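Local coordinates for Rho guanyl nucleotide exchange factor (Rom2), putative (Aspergillus fumigatus Af293, PDB 5O51), which probably acts as a guanine-nucleotide exchange factor for Rho-type GTPases, the piece present here being its CNH domain, a beta-propeller, at residues 301-309 and 317-325; 15-24 and 36-44. All coordinates share one frame; numbering follows the deposited sequence.

Contact 1 (301-309 and 317-325); sequences IMTGKNIRM and ILYAYEDEG
Arg308 and Ala320 pair across an antiparallel beta hairpin of strands 307-312 and 317-323, the innermost strand of a blade of the CNH beta-propeller and its neighbour. Arg308 N donates to Ala320 O at 3.0 Å, and Ala320 N returns a bond to Arg308 O. The side chains of this pair lie on one face of the sheet, where the methyl of Ala320 lies over one face of the guanidinium, toward its rim, its CB 3.7 Å from Arg308 NH1. Bends at chi2 and chi3 (142° and -84°) fold the arginine back on its own strand, and NE and NH2 both donate, side-on, to Asn306 O, which lies in the guanidinium plane. These two bonds fix the rotation of the group, whose opposite face has Asn306 ND2 over it, again toward the rim. NH2 also makes a salt bridge with Asp328.

The two carboxylate oxygens of Glu322 go to different residues at the corner where the chain turns into strand 307-312. Asn306 ND2 donates a hydrogen bond of 3.1 Å to Glu322 OE2 from the anti side, tilted out of the carboxylate plane, with amide and carboxylate nearly perpendicular (87°). The extended Lys305 chain adds a salt bridge, Lys305 NZ to Glu322 OE1 3.5 Å. A water bridges Lys305 N and Glu322 O.

On the face carrying Tyr319 and Met309 the contacts are mainly apolar. Ile307 lies alongside Tyr319, pointing the same way, with Ile307 CG2 4.2 Å from Tyr319 CD2, and Phe283 of the preceding blade packs on both. Farther out, Met302, on a strand of that blade, bends at chi3, and its CE comes 3.9 Å from Tyr319 OH.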
loop_
_atom_site.group_PDB
_atom_site.type_symbol
_atom_site.label_atom_id
_atom_site.label_comp_id
_atom_site.label_asym_id
_atom_site.label_seq_id
_atom_site.Cartn_x
_atom_site.Cartn_y
_atom_site.Cartn_z
ATOM N N ILE A 301 15.601 12.866 -9.257
ATOM C CA ILE A 301 15.088 13.119 -7.922
ATOM C C ILE A 301 14.013 14.239 -8.008
ATOM O O ILE A 301 14.271 15.337 -8.538
ATOM C CB ILE A 301 16.229 13.523 -6.979
ATOM C CG1 ILE A 301 17.146 12.326 -6.772
ATOM C CG2 ILE A 301 15.739 14.006 -5.624
ATOM C CD1 ILE A 301 18.388 12.662 -6.029
ATOM N N MET A 302 12.835 14.001 -7.417
ATOM C CA MET A 302 11.732 15.069 -7.352
ATOM C C MET A 302 11.552 15.476 -5.883
ATOM O O MET A 302 11.089 14.670 -5.065
ATOM C CB MET A 302 10.443 14.491 -7.937
ATOM C CG MET A 302 10.533 13.830 -9.308
ATOM S SD MET A 302 9.029 12.881 -9.841
ATOM C CE MET A 302 7.892 14.276 -10.039
ATOM N N THR A 303 11.977 16.675 -5.493
ATOM C CA THR A 303 11.965 17.041 -4.075
ATOM C C THR A 303 10.570 17.571 -3.691
ATOM O O THR A 303 9.824 17.902 -4.541
ATOM C CB THR A 303 13.021 18.089 -3.730
ATOM O OG1 THR A 303 12.823 19.198 -4.600
ATOM C CG2 THR A 303 14.412 17.561 -4.019
ATOM N N GLY A 304 10.251 17.590 -2.405
ATOM C CA GLY A 304 9.028 18.180 -1.907
ATOM C C GLY A 304 8.899 17.967 -0.441
ATOM O O GLY A 304 9.873 17.677 0.264
ATOM N N LYS A 305 7.685 18.092 0.022
ATOM C CA LYS A 305 7.387 18.033 1.440
ATOM C C LYS A 305 6.163 17.154 1.774
ATOM O O LYS A 305 5.152 17.247 1.143
ATOM C CB LYS A 305 7.225 19.490 1.900
ATOM C CG LYS A 305 7.507 19.623 3.373
ATOM C CD LYS A 305 6.929 20.890 3.963
ATOM C CE LYS A 305 6.670 20.663 5.458
ATOM N NZ LYS A 305 6.386 21.926 6.181
ATOM N N ASN A 306 6.297 16.265 2.740
ATOM C CA ASN A 306 5.242 15.347 3.139
ATOM C C ASN A 306 4.658 14.613 1.895
ATOM O O ASN A 306 3.469 14.620 1.640
ATOM C CB ASN A 306 4.147 16.091 3.959
ATOM C CG ASN A 306 3.143 15.145 4.650
ATOM O OD1 ASN A 306 3.369 13.945 4.818
ATOM N ND2 ASN A 306 2.013 15.712 5.065
ATOM N N ILE A 307 5.539 13.992 1.130
ATOM C CA ILE A 307 5.149 13.176 -0.036
ATOM C C ILE A 307 4.650 11.851 0.449
ATOM O O ILE A 307 5.307 11.260 1.268
ATOM C CB ILE A 307 6.340 12.921 -0.987
ATOM C CG1 ILE A 307 6.780 14.249 -1.604
ATOM C CG2 ILE A 307 5.912 11.807 -2.022
ATOM C CD1 ILE A 307 8.179 14.261 -2.249
ATOM N N ARG A 308 3.472 11.425 0.004
ATOM C CA ARG A 308 2.830 10.132 0.391
ATOM C C ARG A 308 2.457 9.412 -0.931
ATOM O O ARG A 308 1.658 9.962 -1.719
ATOM C CB ARG A 308 1.492 10.417 1.111
ATOM C CG ARG A 308 1.624 10.992 2.502
ATOM C CD ARG A 308 0.546 12.052 2.797
ATOM N NE ARG A 308 0.929 13.356 2.288
ATOM C CZ ARG A 308 0.143 14.372 1.985
ATOM N NH1 ARG A 308 -1.186 14.321 2.081
ATOM N NH2 ARG A 308 0.698 15.470 1.548
ATOM N N MET A 309 2.968 8.211 -1.166
ATOM C CA MET A 309 2.463 7.433 -2.290
ATOM C C MET A 309 1.040 6.944 -2.002
ATOM O O MET A 309 0.804 6.287 -1.003
ATOM C CB MET A 309 3.387 6.253 -2.605
ATOM C CG MET A 309 3.052 5.601 -3.955
ATOM S SD MET A 309 3.934 4.068 -4.279
ATOM C CE MET A 309 2.615 2.942 -3.711
ATOM N N ILE A 317 0.557 6.082 -11.212
ATOM C CA ILE A 317 0.892 6.172 -9.779
ATOM C C ILE A 317 0.322 7.476 -9.283
ATOM O O ILE A 317 0.674 8.543 -9.771
ATOM C CB ILE A 317 2.429 6.173 -9.570
ATOM C CG1 ILE A 317 2.998 4.928 -10.215
ATOM C CG2 ILE A 317 2.772 6.232 -8.080
ATOM C CD1 ILE A 317 4.477 5.035 -10.557
ATOM N N LEU A 318 -0.569 7.384 -8.302
ATOM C CA LEU A 318 -1.132 8.559 -7.645
ATOM C C LEU A 318 -0.387 8.840 -6.314
ATOM O O LEU A 318 -0.092 7.897 -5.518
ATOM C CB LEU A 318 -2.637 8.332 -7.423
ATOM C CG LEU A 318 -3.473 8.034 -8.672
ATOM C CD1 LEU A 318 -4.887 7.656 -8.368
ATOM C CD2 LEU A 318 -3.448 9.305 -9.513
ATOM N N TYR A 319 -0.103 10.123 -6.068
ATOM C CA TYR A 319 0.610 10.528 -4.868
ATOM C C TYR A 319 0.180 11.919 -4.447
ATOM O O TYR A 319 -0.461 12.584 -5.214
ATOM C CB TYR A 319 2.148 10.414 -5.064
ATOM C CG TYR A 319 2.767 11.496 -5.918
ATOM C CD1 TYR A 319 2.626 11.491 -7.287
ATOM C CD2 TYR A 319 3.458 12.569 -5.343
ATOM C CE1 TYR A 319 3.154 12.513 -8.086
ATOM C CE2 TYR A 319 4.020 13.580 -6.124
ATOM C CZ TYR A 319 3.878 13.523 -7.516
ATOM O OH TYR A 319 4.430 14.523 -8.351
ATOM N N ALA A 320 0.418 12.267 -3.164
ATOM C CA ALA A 320 0.162 13.597 -2.620
ATOM C C ALA A 320 1.399 14.290 -2.066
ATOM O O ALA A 320 2.316 13.625 -1.603
ATOM C CB ALA A 320 -0.924 13.515 -1.523
ATOM N N TYR A 321 1.380 15.610 -2.072
ATOM C CA TYR A 321 2.448 16.430 -1.497
ATOM C C TYR A 321 1.892 17.780 -1.007
ATOM O O TYR A 321 0.862 18.261 -1.525
ATOM C CB TYR A 321 3.608 16.588 -2.504
ATOM C CG TYR A 321 3.257 17.365 -3.776
ATOM C CD1 TYR A 321 2.827 16.701 -4.886
ATOM C CD2 TYR A 321 3.402 18.745 -3.869
ATOM C CE1 TYR A 321 2.510 17.353 -6.038
ATOM C CE2 TYR A 321 3.052 19.428 -5.037
ATOM C CZ TYR A 321 2.596 18.703 -6.106
ATOM O OH TYR A 321 2.248 19.249 -7.327
ATOM N N GLU A 322 2.562 18.387 -0.017
ATOM C CA GLU A 322 2.221 19.754 0.482
ATOM C C GLU A 322 2.873 20.791 -0.400
ATOM O O GLU A 322 4.035 20.678 -0.745
ATOM C CB GLU A 322 2.806 20.054 1.860
ATOM C CG GLU A 322 2.314 19.210 2.972
ATOM C CD GLU A 322 2.882 19.560 4.356
ATOM O OE1 GLU A 322 3.678 20.554 4.488
ATOM O OE2 GLU A 322 2.519 18.789 5.299
ATOM N N ASP A 323 2.165 21.856 -0.684
ATOM C CA ASP A 323 2.704 22.978 -1.420
ATOM C C ASP A 323 2.402 24.256 -0.620
ATOM O O ASP A 323 1.625 24.204 0.346
ATOM C CB ASP A 323 2.038 23.000 -2.778
ATOM C CG ASP A 323 2.941 23.483 -3.864
ATOM O OD1 ASP A 323 4.000 24.097 -3.552
ATOM O OD2 ASP A 323 2.559 23.259 -5.026
ATOM N N GLU A 324 2.972 25.402 -0.968
ATOM C CA GLU A 324 2.727 26.574 -0.086
ATOM C C GLU A 324 1.353 27.260 -0.378
ATOM O O GLU A 324 0.695 26.949 -1.365
ATOM C CB GLU A 324 3.851 27.570 -0.265
ATOM C CG GLU A 324 3.625 28.492 -1.458
ATOM C CD GLU A 324 4.828 29.371 -1.789
ATOM O OE1 GLU A 324 5.975 28.829 -1.756
ATOM O OE2 GLU A 324 4.613 30.594 -2.095
ATOM N N GLY A 325 0.786 28.037 0.537
ATOM C CA GLY A 325 0.399 27.544 1.808
ATOM C C GLY A 325 -1.136 27.494 1.963
ATOM O O GLY A 325 -1.897 28.219 1.339
HETATM O O HOH W 1 6.067 19.575 -1.931
#

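Contact 2 (15-24 and 36-44); sequences FFTSANRVNC and YGTDSGIFI
Phe16 presents its edge to two rings of the 36-44 hairpin: to the face of Tyr36, with planes at 50° and Phe16 CZ 3.6 Å from Tyr36 CG, and to the face of Phe43, nearly perpendicular at 83°. Its own faces are taken by Phe15 CD2, over the ring centre, and by Val22 CG2 on the opposite side. Phe15 in turn directs its edge at the face of Phe43, Phe15 CE2 lying 4.0 Å from Phe43 CD2, which completes a four-ring aromatic cluster.

Beyond the rings, Gly37 is matched by two residues, Asn23 and Cys24, in a classic beta bulge. Asn23 N donates to Gly37 O at 2.9 Å, the bond from Cys24 N to the same oxygen is weak, and Gly37 N bonds to Cys24 O. With no side chain on Gly37, Cys24 SG can lie 3.8 Å from its CA. Asn23 ND2 also donates to Asp39 OD1 at 3.0 Å, from above the carboxylate plane. Thr38 OG1 accepts from Ser40 N in an ST turn, and Asn20 OD1 lies 3.1 Å from Thr38 OG1.

These residues join the innermost strand of a four-stranded propeller blade, 22-28, to 33-38 and 41-46; strand 57-61 follows 41-46 as the outermost strand, and strand 65-71 of the next blade packs against Cys24.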
loop_
_atom_site.group_PDB
_atom_site.type_symbol
_atom_site.label_atom_id
_atom_site.label_comp_id
_atom_site.label_asym_id
_atom_site.label_seq_id
_atom_site.Cartn_x
_atom_site.Cartn_y
_atom_site.Cartn_z
ATOM N N PHE A 15 -8.925 21.627 -3.307
ATOM C CA PHE A 15 -9.952 21.252 -2.378
ATOM C C PHE A 15 -9.396 20.841 -1.008
ATOM O O PHE A 15 -9.989 21.182 0.004
ATOM C CB PHE A 15 -10.793 20.150 -3.002
ATOM C CG PHE A 15 -12.001 19.709 -2.156
ATOM C CD1 PHE A 15 -13.178 20.437 -2.152
ATOM C CD2 PHE A 15 -11.954 18.539 -1.410
ATOM C CE1 PHE A 15 -14.283 20.009 -1.399
ATOM C CE2 PHE A 15 -13.055 18.136 -0.654
ATOM C CZ PHE A 15 -14.215 18.864 -0.671
ATOM N N PHE A 16 -8.291 20.086 -0.968
ATOM C CA PHE A 16 -7.739 19.545 0.302
ATOM C C PHE A 16 -6.651 20.536 0.726
ATOM O O PHE A 16 -5.950 21.127 -0.142
ATOM C CB PHE A 16 -7.178 18.122 0.103
ATOM C CG PHE A 16 -8.220 17.106 -0.230
ATOM C CD1 PHE A 16 -9.078 16.608 0.752
ATOM C CD2 PHE A 16 -8.368 16.631 -1.561
ATOM C CE1 PHE A 16 -10.097 15.686 0.410
ATOM C CE2 PHE A 16 -9.344 15.729 -1.888
ATOM C CZ PHE A 16 -10.203 15.227 -0.917
ATOM N N THR A 17 -6.527 20.746 2.029
ATOM C CA THR A 17 -5.709 21.834 2.591
ATOM C C THR A 17 -5.051 21.335 3.821
ATOM O O THR A 17 -5.302 20.192 4.296
ATOM C CB THR A 17 -6.479 23.185 2.897
ATOM O OG1 THR A 17 -7.286 23.100 4.071
ATOM C CG2 THR A 17 -7.362 23.661 1.743
ATOM N N SER A 18 -4.209 22.219 4.375
ATOM C CA SER A 18 -3.639 22.023 5.695
ATOM C C SER A 18 -4.718 21.719 6.778
ATOM O O SER A 18 -4.425 21.083 7.772
ATOM C CB SER A 18 -2.765 23.249 6.117
ATOM O OG SER A 18 -3.517 24.480 6.068
ATOM N N ALA A 19 -5.967 22.140 6.597
ATOM C CA ALA A 19 -7.008 21.708 7.580
ATOM C C ALA A 19 -7.164 20.166 7.658
ATOM O O ALA A 19 -7.412 19.617 8.725
ATOM C CB ALA A 19 -8.371 22.390 7.311
ATOM N N ASN A 20 -7.045 19.466 6.520
ATOM C CA ASN A 20 -7.589 18.102 6.476
ATOM C C ASN A 20 -6.990 17.484 5.187
ATOM O O ASN A 20 -7.588 17.532 4.109
ATOM C CB ASN A 20 -9.154 18.172 6.542
ATOM C CG ASN A 20 -9.824 16.833 6.400
ATOM O OD1 ASN A 20 -10.565 16.578 5.425
ATOM N ND2 ASN A 20 -9.586 15.960 7.348
ATOM N N ARG A 21 -5.767 16.987 5.337
ATOM C CA ARG A 21 -4.977 16.453 4.217
ATOM C C ARG A 21 -5.514 15.090 3.744
ATOM O O ARG A 21 -6.200 14.334 4.520
ATOM C CB ARG A 21 -3.481 16.320 4.680
ATOM C CG ARG A 21 -2.823 17.695 4.967
ATOM C CD ARG A 21 -1.264 17.688 5.007
ATOM N NE ARG A 21 -0.763 19.055 5.307
ATOM C CZ ARG A 21 -0.668 20.090 4.437
ATOM N NH1 ARG A 21 -0.948 19.990 3.118
ATOM N NH2 ARG A 21 -0.250 21.259 4.876
ATOM N N VAL A 22 -5.109 14.699 2.551
ATOM C CA VAL A 22 -5.376 13.337 2.055
ATOM C C VAL A 22 -4.483 12.292 2.743
ATOM O O VAL A 22 -3.264 12.285 2.562
ATOM C CB VAL A 22 -5.193 13.286 0.513
ATOM C CG1 VAL A 22 -5.417 11.893 -0.030
ATOM C CG2 VAL A 22 -6.190 14.223 -0.156
ATOM N N ASN A 23 -5.066 11.364 3.502
ATOM C CA ASN A 23 -4.269 10.335 4.109
ATOM C C ASN A 23 -4.083 9.104 3.165
ATOM O O ASN A 23 -3.059 8.395 3.246
ATOM C CB ASN A 23 -4.914 9.795 5.394
ATOM C CG ASN A 23 -5.029 10.831 6.550
ATOM O OD1 ASN A 23 -4.281 11.740 6.649
ATOM N ND2 ASN A 23 -6.020 10.645 7.415
ATOM N N CYS A 24 -5.136 8.771 2.402
ATOM C CA CYS A 24 -5.198 7.553 1.558
ATOM C C CYS A 24 -6.188 7.712 0.437
ATOM O O CYS A 24 -6.958 8.688 0.411
ATOM C CB CYS A 24 -5.553 6.328 2.399
ATOM S SG CYS A 24 -7.059 6.476 3.379
ATOM N N TYR A 36 -11.273 9.176 -1.517
ATOM C CA TYR A 36 -10.265 9.800 -0.611
ATOM C C TYR A 36 -10.624 9.596 0.840
ATOM O O TYR A 36 -11.784 9.850 1.243
ATOM C CB TYR A 36 -10.201 11.340 -0.782
ATOM C CG TYR A 36 -9.955 11.868 -2.200
ATOM C CD1 TYR A 36 -8.682 12.021 -2.711
ATOM C CD2 TYR A 36 -10.999 12.129 -3.039
ATOM C CE1 TYR A 36 -8.482 12.563 -3.992
ATOM C CE2 TYR A 36 -10.825 12.609 -4.338
ATOM C CZ TYR A 36 -9.576 12.829 -4.821
ATOM O OH TYR A 36 -9.464 13.290 -6.128
ATOM N N GLY A 37 -9.634 9.206 1.655
ATOM C CA GLY A 37 -9.802 9.125 3.143
ATOM C C GLY A 37 -8.971 10.232 3.821
ATOM O O GLY A 37 -7.797 10.477 3.484
ATOM N N THR A 38 -9.626 10.970 4.705
ATOM C CA THR A 38 -8.972 12.020 5.531
ATOM C C THR A 38 -9.274 11.858 7.029
ATOM O O THR A 38 -10.010 10.934 7.464
ATOM C CB THR A 38 -9.529 13.348 5.115
ATOM O OG1 THR A 38 -10.873 13.460 5.678
ATOM C CG2 THR A 38 -9.594 13.472 3.561
ATOM N N ASP A 39 -8.727 12.765 7.817
ATOM C CA ASP A 39 -9.004 12.843 9.281
ATOM C C ASP A 39 -10.484 13.111 9.649
ATOM O O ASP A 39 -10.924 12.623 10.635
ATOM C CB ASP A 39 -8.020 13.825 9.961
ATOM C CG ASP A 39 -6.698 13.198 10.215
ATOM O OD1 ASP A 39 -6.585 11.950 10.068
ATOM O OD2 ASP A 39 -5.746 13.925 10.553
ATOM N N SER A 40 -11.289 13.646 8.742
ATOM C CA SER A 40 -12.667 14.000 9.020
ATOM C C SER A 40 -13.749 13.205 8.290
ATOM O O SER A 40 -14.924 13.220 8.725
ATOM C CB SER A 40 -12.907 15.396 8.497
ATOM O OG SER A 40 -13.443 15.192 7.174
ATOM N N GLY A 41 -13.432 12.624 7.149
ATOM C CA GLY A 41 -14.445 12.015 6.269
ATOM C C GLY A 41 -13.848 11.327 5.021
ATOM O O GLY A 41 -12.664 11.373 4.817
ATOM N N ILE A 42 -14.718 10.679 4.246
ATOM C CA ILE A 42 -14.441 10.025 2.964
ATOM C C ILE A 42 -15.201 10.805 1.883
ATOM O O ILE A 42 -16.424 11.165 2.034
ATOM C CB ILE A 42 -14.829 8.557 3.042
ATOM C CG1 ILE A 42 -13.955 7.842 4.074
ATOM C CG2 ILE A 42 -14.637 7.813 1.692
ATOM C CD1 ILE A 42 -14.444 6.455 4.410
ATOM N N PHE A 43 -14.490 11.085 0.786
ATOM C CA PHE A 43 -15.011 11.874 -0.357
ATOM C C PHE A 43 -14.851 11.074 -1.651
ATOM O O PHE A 43 -13.943 10.189 -1.756
ATOM C CB PHE A 43 -14.274 13.196 -0.466
ATOM C CG PHE A 43 -14.374 14.126 0.769
ATOM C CD1 PHE A 43 -13.513 13.978 1.863
ATOM C CD2 PHE A 43 -15.310 15.176 0.799
ATOM C CE1 PHE A 43 -13.632 14.815 2.985
ATOM C CE2 PHE A 43 -15.421 16.033 1.895
ATOM C CZ PHE A 43 -14.551 15.869 2.988
ATOM N N ILE A 44 -15.687 11.387 -2.649
ATOM C CA ILE A 44 -15.571 10.804 -4.019
ATOM C C ILE A 44 -15.602 11.893 -5.051
ATOM O O ILE A 44 -16.342 12.881 -4.897
ATOM C CB ILE A 44 -16.640 9.735 -4.285
ATOM C CG1 ILE A 44 -16.485 9.078 -5.649
ATOM C CG2 ILE A 44 -18.084 10.241 -4.197
ATOM C CD1 ILE A 44 -17.100 7.693 -5.680
HETATM O O HOH W 2 -6.285 14.460 7.144
#

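Contact 2 closes before contact 1 opens, yet the two lie side by side in the propeller, their centres about 15 Å apart. Contact 2 belongs to the blade of strands 22-28, 33-38, 41-46 and 57-61. Contact 1 begins on 298-303, the outer strand of the preceding blade, and crosses into the blade in which the N-terminal strand 8-12 joins 307-312, 317-323 and 327-333. That blade therefore combines both ends of the chain and closes the ring. At the seam, Arg308 NH1 probably donates to Val22 O at 2.9 Å, and Arg21 NE makes a long, weak ion pair with Glu322 OE2. Arg21 NH1 adds a salt bridge to Asp328, tying the first and last parts of the domain together.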